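Local coordinates for protein 11S globulin isoform 1 (Cocos nucifera, PDB 5WPW) that serves as a seed storage protein, a hexameric 11S globulin of coconut that provides a nutrient reservoir, at residues Pro279-Arg282 and Phe283-Met286. The protein carries 2 engineered substitutions. Sequence-based numbering, arbitrary orientation.
Sequences PILR and FIQM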
loop_
_atom_site.group_PDB
_atom_site.type_symbol
_atom_site.label_atom_id
_atom_site.label_comp_id
_atom_site.label_asym_id
_atom_site.label_seq_id
_atom_site.Cartn_x
_atom_site.Cartn_y
_atom_site.Cartn_z
ATOM N N PRO A 279 -7.137 -8.334 -11.505
ATOM C CA PRO A 279 -6.799 -7.274 -10.538
ATOM C C PRO A 279 -7.985 -6.480 -10.039
ATOM O O PRO A 279 -8.012 -6.133 -8.855
ATOM C CB PRO A 279 -5.821 -6.397 -11.330
ATOM C CG PRO A 279 -5.223 -7.319 -12.314
ATOM C CD PRO A 279 -6.278 -8.291 -12.696
ATOM N N ILE A 280 -8.972 -6.197 -10.894
ATOM C CA ILE A 280 -10.062 -5.304 -10.508
ATOM C C ILE A 280 -10.836 -5.838 -9.311
ATOM O O ILE A 280 -11.474 -5.066 -8.592
ATOM C CB ILE A 280 -11.014 -5.041 -11.701
ATOM C CG1 ILE A 280 -11.934 -3.855 -11.379
ATOM C CG2 ILE A 280 -11.845 -6.294 -12.052
ATOM C CD1 ILE A 280 -12.851 -3.452 -12.505
ATOM N N LEU A 281 -10.757 -7.147 -9.047
ATOM C CA LEU A 281 -11.543 -7.709 -7.966
ATOM C C LEU A 281 -11.128 -7.145 -6.615
ATOM O O LEU A 281 -11.916 -7.213 -5.673
ATOM C CB LEU A 281 -11.414 -9.239 -7.940
ATOM C CG LEU A 281 -11.957 -9.940 -9.190
ATOM C CD1 LEU A 281 -12.002 -11.460 -9.052
ATOM C CD2 LEU A 281 -13.334 -9.396 -9.493
ATOM N N ARG A 282 -9.904 -6.629 -6.496
ATOM C CA ARG A 282 -9.471 -6.031 -5.235
ATOM C C ARG A 282 -10.233 -4.754 -4.908
ATOM O O ARG A 282 -10.225 -4.323 -3.751
ATOM C CB ARG A 282 -7.960 -5.751 -5.260
ATOM C CG ARG A 282 -7.529 -4.532 -6.082
ATOM C CD ARG A 282 -6.010 -4.542 -6.304
ATOM N NE ARG A 282 -5.629 -3.761 -7.481
ATOM C CZ ARG A 282 -4.736 -2.772 -7.482
ATOM N NH1 ARG A 282 -4.111 -2.425 -6.363
ATOM N NH2 ARG A 282 -4.471 -2.123 -8.612
ATOM N N PHE A 283 -10.855 -4.127 -5.908
ATOM C CA PHE A 283 -11.784 -3.022 -5.710
ATOM C C PHE A 283 -13.234 -3.491 -5.657
ATOM O O PHE A 283 -14.018 -2.964 -4.858
ATOM C CB PHE A 283 -11.589 -1.991 -6.832
ATOM C CG PHE A 283 -10.141 -1.666 -7.087
ATOM C CD1 PHE A 283 -9.414 -0.942 -6.158
ATOM C CD2 PHE A 283 -9.499 -2.118 -8.224
ATOM C CE1 PHE A 283 -8.071 -0.650 -6.373
ATOM C CE2 PHE A 283 -8.156 -1.829 -8.451
ATOM C CZ PHE A 283 -7.444 -1.095 -7.525
ATOM N N ILE A 284 -13.593 -4.495 -6.467
ATOM C CA ILE A 284 -14.937 -5.070 -6.429
ATOM C C ILE A 284 -15.177 -5.768 -5.088
ATOM O O ILE A 284 -16.314 -5.818 -4.588
ATOM C CB ILE A 284 -15.128 -6.045 -7.623
ATOM C CG1 ILE A 284 -15.018 -5.337 -8.986
ATOM C CG2 ILE A 284 -16.426 -6.847 -7.511
ATOM C CD1 ILE A 284 -16.212 -4.467 -9.411
ATOM N N GLN A 285 -14.115 -6.315 -4.497
ATOM C CA GLN A 285 -14.161 -7.059 -3.229
ATOM C C GLN A 285 -15.080 -8.277 -3.320
ATOM O O GLN A 285 -15.862 -8.573 -2.412
ATOM C CB GLN A 285 -14.565 -6.158 -2.057
ATOM C CG GLN A 285 -13.421 -5.302 -1.526
ATOM C CD GLN A 285 -13.842 -4.455 -0.325
ATOM O OE1 GLN A 285 -14.194 -3.285 -0.469
ATOM N NE2 GLN A 285 -13.814 -5.050 0.858
ATOM N N MET A 286 -14.934 -9.019 -4.408
ATOM C CA MET A 286 -15.685 -10.255 -4.593
ATOM C C MET A 286 -14.792 -11.245 -5.320
ATOM O O MET A 286 -13.852 -10.867 -6.019
ATOM C CB MET A 286 -17.003 -10.045 -5.370
ATOM C CG MET A 286 -18.211 -9.791 -4.424
ATOM S SD MET A 286 -19.812 -9.667 -5.272
ATOM C CE MET A 286 -19.410 -8.225 -6.223
#
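Arg282 and Phe283 run out side by side from the single helical turn 281-284, the aliphatic part of the arginine lying over one face of the ring. Arg282 CG stands 3.6 Å from the centroid of the Phe283 ring, almost on the ring normal, a CH-pi contact. The crowded chi1 of Arg282 (76°), with CG between backbone N and carbonyl carbon, lays the extended chain over the ring, and Phe283 CZ meets the guanidinium from above one of its faces, the two planes 50° apart. The aliphatic stem covers the exposed ring while the charged end suits this solvent side, where the side chain of Gln285 also leaves the backbone away from 279-282. Arg282 also touches Asp367 and lies near Arg368 of a second subunit.

The other side is tightly packed and apolar. Ile280 CG1 meets Ile284 CG1 at 4.2 Å, and Leu281 CD2 lies 4.2 Å from Ile284 CB; branched aliphatic residues bring no polar side-chain atoms to this buried face. Ile280 O accepts two backbone bonds, from Phe283 N (2.9 Å) and Ile284 N (3.1 Å). Gln285 N closes the turn on Leu281 O at 2.7 Å, and Gln285, with a positive phi of 60°, is the first residue to leave helical geometry. Beyond it, Met286 O is buried against Leu281 CB without a hydrogen-bond partner.

In this second cupin domain, the turn leads through Gln285 and Met286 into strand 287-293. Its apolar face rests on the first cupin domain: Ile280, Leu281 and Ile284 touch Ala117 of strand 114-118, while Leu281, Ile284 and Met286 pack on Leu62 of strand 61-67.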